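Local coordinates for antifungal protein GAFP-1 (Gastrodia elata, PDB 1XD5) that probably binds mannose as a monomeric monocot lectin of the bulb type and acts as an antifungal protein of an orchid, at residues Trp41-Asn46 against Leu62-Gly67; Asn36-Trp41 against Arg89-Val94. All coordinates share one frame; numbering follows the deposited sequence.

Contact 1 of 2, residues Trp41-Asn46 against Leu62-Gly67. With SO4 (sulfate ion), chain E.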
loop_
_atom_site.group_PDB
_atom_site.type_symbol
_atom_site.label_atom_id
_atom_site.label_comp_id
_atom_site.label_asym_id
_atom_site.label_seq_id
_atom_site.Cartn_x
_atom_site.Cartn_y
_atom_site.Cartn_z
ATOM N N TRP A 41 8.208 -7.610 3.478
ATOM C CA TRP A 41 7.475 -6.648 4.292
ATOM C C TRP A 41 6.026 -7.075 4.303
ATOM O O TRP A 41 5.493 -7.496 3.280
ATOM C CB TRP A 41 7.602 -5.221 3.718
ATOM C CG TRP A 41 6.972 -4.141 4.588
ATOM C CD1 TRP A 41 7.610 -3.312 5.486
ATOM C CD2 TRP A 41 5.583 -3.773 4.632
ATOM N NE1 TRP A 41 6.701 -2.470 6.084
ATOM C CE2 TRP A 41 5.450 -2.731 5.581
ATOM C CE3 TRP A 41 4.430 -4.225 3.969
ATOM C CZ2 TRP A 41 4.206 -2.133 5.880
ATOM C CZ3 TRP A 41 3.196 -3.638 4.276
ATOM C CH2 TRP A 41 3.101 -2.597 5.211
ATOM N N ALA A 42 5.385 -6.969 5.464
ATOM C CA ALA A 42 3.962 -7.256 5.569
ATOM C C ALA A 42 3.321 -6.450 6.677
ATOM O O ALA A 42 3.980 -6.095 7.664
ATOM C CB ALA A 42 3.720 -8.749 5.781
ATOM N N SER A 43 2.031 -6.158 6.510
ATOM C CA SER A 43 1.269 -5.475 7.546
ATOM C C SER A 43 1.040 -6.403 8.747
ATOM O O SER A 43 0.788 -5.935 9.859
ATOM C CB SER A 43 -0.070 -5.014 6.989
ATOM O OG SER A 43 -0.754 -6.108 6.402
ATOM N N GLY A 44 1.117 -7.710 8.506
ATOM C CA GLY A 44 0.926 -8.711 9.542
ATOM C C GLY A 44 -0.531 -8.863 9.930
ATOM O O GLY A 44 -0.842 -9.149 11.086
ATOM N N THR A 45 -1.430 -8.685 8.964
ATOM C CA THR A 45 -2.864 -8.719 9.250
ATOM C C THR A 45 -3.550 -9.924 8.616
ATOM O O THR A 45 -4.774 -9.917 8.429
ATOM C CB THR A 45 -3.534 -7.410 8.779
ATOM O OG1 THR A 45 -3.051 -7.074 7.478
ATOM C CG2 THR A 45 -3.088 -6.224 9.657
ATOM N N ASN A 46 -2.762 -10.936 8.250
ATOM C CA ASN A 46 -3.319 -12.203 7.775
ATOM C C ASN A 46 -4.289 -12.755 8.813
ATOM O O ASN A 46 -3.980 -12.771 10.015
ATOM C CB ASN A 46 -2.222 -13.234 7.495
ATOM C CG ASN A 46 -1.271 -13.431 8.683
ATOM O OD1 ASN A 46 -0.519 -12.536 9.037
ATOM N ND2 ASN A 46 -1.309 -14.609 9.287
ATOM N N LEU A 62 -3.515 5.408 4.362
ATOM C CA LEU A 62 -3.612 4.171 3.590
ATOM C C LEU A 62 -4.248 3.139 4.490
ATOM O O LEU A 62 -3.728 2.848 5.568
ATOM C CB LEU A 62 -2.219 3.689 3.159
ATOM C CG LEU A 62 -2.152 2.420 2.301
ATOM C CD1 LEU A 62 -2.643 2.722 0.887
ATOM C CD2 LEU A 62 -0.715 1.868 2.259
ATOM N N VAL A 63 -5.364 2.578 4.055
ATOM C CA VAL A 63 -6.173 1.785 4.962
ATOM C C VAL A 63 -6.610 0.491 4.327
ATOM O O VAL A 63 -7.056 0.470 3.179
ATOM C CB VAL A 63 -7.440 2.560 5.432
ATOM C CG1 VAL A 63 -8.154 1.789 6.528
ATOM C CG2 VAL A 63 -7.074 3.955 5.943
ATOM N N ILE A 64 -6.498 -0.591 5.093
ATOM C CA ILE A 64 -7.045 -1.870 4.678
ATOM C C ILE A 64 -8.456 -1.979 5.243
ATOM O O ILE A 64 -8.656 -1.805 6.448
ATOM C CB ILE A 64 -6.167 -3.038 5.197
ATOM C CG1 ILE A 64 -4.748 -2.955 4.621
ATOM C CG2 ILE A 64 -6.831 -4.393 4.883
ATOM C CD1 ILE A 64 -3.803 -4.028 5.175
ATOM N N TYR A 65 -9.419 -2.274 4.373
ATOM C CA TYR A 65 -10.805 -2.502 4.791
ATOM C C TYR A 65 -11.261 -3.885 4.388
ATOM O O TYR A 65 -10.837 -4.403 3.360
ATOM C CB TYR A 65 -11.762 -1.498 4.132
ATOM C CG TYR A 65 -11.669 -0.089 4.655
ATOM C CD1 TYR A 65 -12.394 0.318 5.775
ATOM C CD2 TYR A 65 -10.864 0.845 4.014
ATOM C CE1 TYR A 65 -12.301 1.632 6.250
ATOM C CE2 TYR A 65 -10.773 2.145 4.468
ATOM C CZ TYR A 65 -11.476 2.534 5.587
ATOM O OH TYR A 65 -11.351 3.841 6.010
ATOM N N SER A 66 -12.140 -4.473 5.193
ATOM C CA SER A 66 -12.891 -5.654 4.774
ATOM C C SER A 66 -14.341 -5.214 4.835
ATOM O O SER A 66 -14.888 -5.016 5.919
ATOM C CB SER A 66 -12.634 -6.845 5.695
ATOM O OG SER A 66 -13.426 -7.966 5.309
ATOM N N GLY A 67 -14.951 -5.005 3.672
ATOM C CA GLY A 67 -16.247 -4.344 3.626
ATOM C C GLY A 67 -16.122 -2.983 4.281
ATOM O O GLY A 67 -15.262 -2.186 3.896
HETATM S S SO4 E . -4.261 -17.205 9.133
HETATM O O1 SO4 E . -3.378 -17.127 10.281
HETATM O O2 SO4 E . -5.603 -16.894 9.584
HETATM O O3 SO4 E . -4.228 -18.540 8.550
HETATM O O4 SO4 E . -3.875 -16.227 8.131
#
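Ile64 of strand 62-66 meets Ser43 and Thr45, two hydroxyl residues in the loop that follows strand 38-42, through the end of a single methyl-tipped branch. Before it in residues 62-67, Val63 turns to the other side of the strand, where its CG1 lies 3.3 Å above the plane of the Tyr65 ring, displaced toward the rim. Ile64 itself faces residues 41-46: CG1 lies anti to the carbonyl carbon (chi1 -62°) and the branch then runs on extended (chi2 176°), which carries CD1 to the front. CD1 stands 3.9 Å from Ser43 OG and equally 3.9 Å from Thr45 OG1, making van der Waals contact with both oxygens. Those two are already joined: Ser43 OG donates to Thr45 OG1 over 2.7 Å. The bond belongs to a longer chain of hydrogen bonds, since Leu31 N is bonded to Ser43 OG and Thr45 OG1 to Cys29 O, so both hydroxyls are satisfied and present a fixed surface to the methyl. The contact is small, 71 Å² in all. Tyr65, next along, sits on the far side of the strand with Val63; both match the Gln-X-Asp-X-Asn-X-Val-X-Tyr signature of bulb lectins, consistent with a mannose site on that face. Apart from the Ile64 contact, Asn46 ND2 donates to sulfate O4 at 3.2 Å, with a weak bond to O1; the ion probably comes from the crystallisation liquor. Ile64 also packs on Leu31, on Trp72 of strand 69-73, and on Cys52 of strand 52-56, whose disulfide partner is Cys29. The contact thus joins the loop leaving the outermost strand 38-42 of one four-stranded antiparallel sheet to the inner strand 62-66 of another, inside the beta-prism of this lectin family.

Contact 2 of 2, residues Asn36-Trp41 against Arg89-Val94. With SO4 (sulfate ion), chain F.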
loop_
_atom_site.group_PDB
_atom_site.type_symbol
_atom_site.label_atom_id
_atom_site.label_comp_id
_atom_site.label_asym_id
_atom_site.label_seq_id
_atom_site.Cartn_x
_atom_site.Cartn_y
_atom_site.Cartn_z
ATOM N N ASN A 36 10.630 -10.797 -5.919
ATOM C CA ASN A 36 10.734 -12.046 -6.670
ATOM C C ASN A 36 10.231 -13.249 -5.872
ATOM O O ASN A 36 10.972 -14.213 -5.641
ATOM C CB ASN A 36 12.165 -12.228 -7.188
ATOM C CG ASN A 36 12.550 -11.131 -8.160
ATOM O OD1 ASN A 36 13.014 -10.061 -7.763
ATOM N ND2 ASN A 36 12.294 -11.364 -9.430
ATOM N N ASN A 37 8.973 -13.143 -5.427
ATOM C CA ASN A 37 8.247 -14.175 -4.679
ATOM C C ASN A 37 8.649 -14.376 -3.213
ATOM O O ASN A 37 8.096 -15.235 -2.531
ATOM C CB ASN A 37 8.248 -15.518 -5.429
ATOM C CG ASN A 37 7.705 -15.393 -6.842
ATOM O OD1 ASN A 37 8.363 -14.846 -7.735
ATOM N ND2 ASN A 37 6.506 -15.887 -7.052
ATOM N N ARG A 38 9.590 -13.584 -2.723
ATOM C CA ARG A 38 9.988 -13.682 -1.317
ATOM C C ARG A 38 9.409 -12.498 -0.549
ATOM O O ARG A 38 9.639 -11.341 -0.925
ATOM C CB ARG A 38 11.514 -13.725 -1.222
ATOM C CG ARG A 38 12.118 -13.866 0.175
ATOM C CD ARG A 38 13.654 -13.933 0.138
ATOM N NE ARG A 38 14.185 -12.742 -0.517
ATOM C CZ ARG A 38 14.545 -11.633 0.113
ATOM N NH1 ARG A 38 14.480 -11.549 1.445
ATOM N NH2 ARG A 38 14.974 -10.601 -0.593
ATOM N N ALA A 39 8.651 -12.784 0.512
ATOM C CA ALA A 39 8.041 -11.725 1.339
ATOM C C ALA A 39 9.106 -10.934 2.093
ATOM O O ALA A 39 9.888 -11.515 2.851
ATOM C CB ALA A 39 7.033 -12.332 2.336
ATOM N N VAL A 40 9.145 -9.617 1.890
ATOM C CA VAL A 40 10.135 -8.783 2.574
ATOM C C VAL A 40 9.531 -7.754 3.538
ATOM O O VAL A 40 10.256 -7.113 4.318
ATOM C CB VAL A 40 11.141 -8.098 1.583
ATOM C CG1 VAL A 40 11.893 -9.159 0.772
ATOM C CG2 VAL A 40 10.459 -7.082 0.669
ATOM N N TRP A 41 8.208 -7.610 3.478
ATOM C CA TRP A 41 7.475 -6.648 4.292
ATOM C C TRP A 41 6.026 -7.075 4.303
ATOM O O TRP A 41 5.493 -7.496 3.280
ATOM C CB TRP A 41 7.602 -5.221 3.718
ATOM C CG TRP A 41 6.972 -4.141 4.588
ATOM C CD1 TRP A 41 7.610 -3.312 5.486
ATOM C CD2 TRP A 41 5.583 -3.773 4.632
ATOM N NE1 TRP A 41 6.701 -2.470 6.084
ATOM C CE2 TRP A 41 5.450 -2.731 5.581
ATOM C CE3 TRP A 41 4.430 -4.225 3.969
ATOM C CZ2 TRP A 41 4.206 -2.133 5.880
ATOM C CZ3 TRP A 41 3.196 -3.638 4.276
ATOM C CH2 TRP A 41 3.101 -2.597 5.211
ATOM N N ARG A 89 11.231 1.747 -8.227
ATOM C CA ARG A 89 12.224 0.861 -8.809
ATOM C C ARG A 89 13.344 0.499 -7.822
ATOM O O ARG A 89 14.078 -0.451 -8.055
ATOM C CB ARG A 89 12.800 1.488 -10.079
ATOM C CG ARG A 89 11.870 1.351 -11.289
ATOM C CD ARG A 89 12.299 2.192 -12.471
ATOM N NE ARG A 89 11.414 2.055 -13.625
ATOM C CZ ARG A 89 11.523 1.111 -14.557
ATOM N NH1 ARG A 89 12.470 0.185 -14.478
ATOM N NH2 ARG A 89 10.665 1.088 -15.569
ATOM N N ASP A 90 13.480 1.256 -6.731
ATOM C CA ASP A 90 14.435 0.902 -5.672
ATOM C C ASP A 90 13.788 0.028 -4.587
ATOM O O ASP A 90 14.376 -0.184 -3.519
ATOM C CB ASP A 90 15.072 2.155 -5.062
ATOM C CG ASP A 90 14.098 2.951 -4.191
ATOM O OD1 ASP A 90 12.877 2.704 -4.263
ATOM O OD2 ASP A 90 14.470 3.852 -3.408
ATOM N N ARG A 91 12.578 -0.468 -4.876
ATOM C CA ARG A 91 11.831 -1.379 -3.992
ATOM C C ARG A 91 11.165 -0.714 -2.779
ATOM O O ARG A 91 10.536 -1.401 -1.967
ATOM C CB ARG A 91 12.702 -2.564 -3.538
ATOM C CG ARG A 91 11.900 -3.822 -3.218
ATOM C CD ARG A 91 12.727 -4.949 -2.627
ATOM N NE ARG A 91 13.187 -4.639 -1.274
ATOM C CZ ARG A 91 13.803 -5.508 -0.474
ATOM N NH1 ARG A 91 14.026 -6.758 -0.874
ATOM N NH2 ARG A 91 14.198 -5.125 0.730
ATOM N N ASN A 92 11.313 0.605 -2.639
ATOM C CA ASN A 92 10.607 1.330 -1.583
ATOM C C ASN A 92 9.161 1.494 -2.017
ATOM O O ASN A 92 8.882 1.623 -3.207
ATOM C CB ASN A 92 11.247 2.705 -1.281
ATOM C CG ASN A 92 11.114 3.115 0.200
ATOM O OD1 ASN A 92 10.515 2.398 0.996
ATOM N ND2 ASN A 92 11.690 4.266 0.566
ATOM N N VAL A 93 8.241 1.442 -1.061
ATOM C CA VAL A 93 6.836 1.713 -1.336
ATOM C C VAL A 93 6.552 2.977 -0.557
ATOM O O VAL A 93 6.775 3.016 0.647
ATOM C CB VAL A 93 5.910 0.573 -0.867
ATOM C CG1 VAL A 93 4.440 0.884 -1.200
ATOM C CG2 VAL A 93 6.309 -0.743 -1.518
ATOM N N VAL A 94 6.110 4.017 -1.251
ATOM C CA VAL A 94 6.049 5.359 -0.668
ATOM C C VAL A 94 4.723 6.037 -1.007
ATOM O O VAL A 94 4.201 5.863 -2.096
ATOM C CB VAL A 94 7.220 6.239 -1.176
ATOM C CG1 VAL A 94 7.303 7.585 -0.421
ATOM C CG2 VAL A 94 8.564 5.486 -1.090
HETATM S S SO4 F . 15.918 -8.045 2.201
HETATM O O1 SO4 F . 17.281 -7.734 2.574
HETATM O O2 SO4 F . 15.040 -6.991 2.696
HETATM O O3 SO4 F . 15.511 -9.302 2.815
HETATM O O4 SO4 F . 15.838 -8.151 0.746
#
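The backbones stay well apart, Val40 CA and Arg91 CA being 10.0 Å from each other, with Val40 in strand 38-42 and Arg91 in the turn before strand 93-96. The gap is bridged by the Arg91 side chain, which leaves with CG anti to the backbone N (chi1 -152°) and bends at chi3 to lay its guanidinium flat against Val40, CG2 sitting 3.8 Å above the centre of one face. Val40 CG1 comes within 3.6 Å of Arg91 NH1. At the edge of the same group is a sulfate, probably from the crystallisation liquor, gripped by both arginines in four bonds. Arg91 NH1 reaches O4 and Arg91 NH2 reaches O2, each at 2.8 Å, while Arg38 NH1 holds O3 at 2.8 Å and Arg38 NH2 meets O4 nearly straight, at 2.9 Å and 178°. The shared O4 ties the two guanidinium groups together, and Asp35 forms a salt bridge to Arg91 NH1. Behind Arg91, Asp90 OD1 accepts from Asn92 N (3.1 Å), an Asx turn within the hairpin that carries the first four signature residues (Gln88, Asp90, Asn92, Val94) of the last Gln-X-Asp-X-Asn-X-Val-X-Tyr motif, consistent with a mannose site as in related bulb lectins.

Both contacts use strand 38-42, at different points. Contact 2 takes Val40 and Arg38 on the strand, whereas contact 1 uses the loop beyond its end. They share Trp41, which touches across neither but packs on Trp104 of strand 102-105. The two centres are 16 Å apart, contact 1 buried and contact 2 at the surface. One strand and its loop thus reach strand 62-66 through Ile64 and the loop joining strands 84-87 and 93-96 through Arg91. A sulfate joins the arginines of contact 2; that of contact 1 is held by Asn46, apart from the touching residues. Val63 and Tyr65 flank Ile64, and Asp90 and Asn92 flank Arg91, so each contact lies beside signature residues of a probable mannose site.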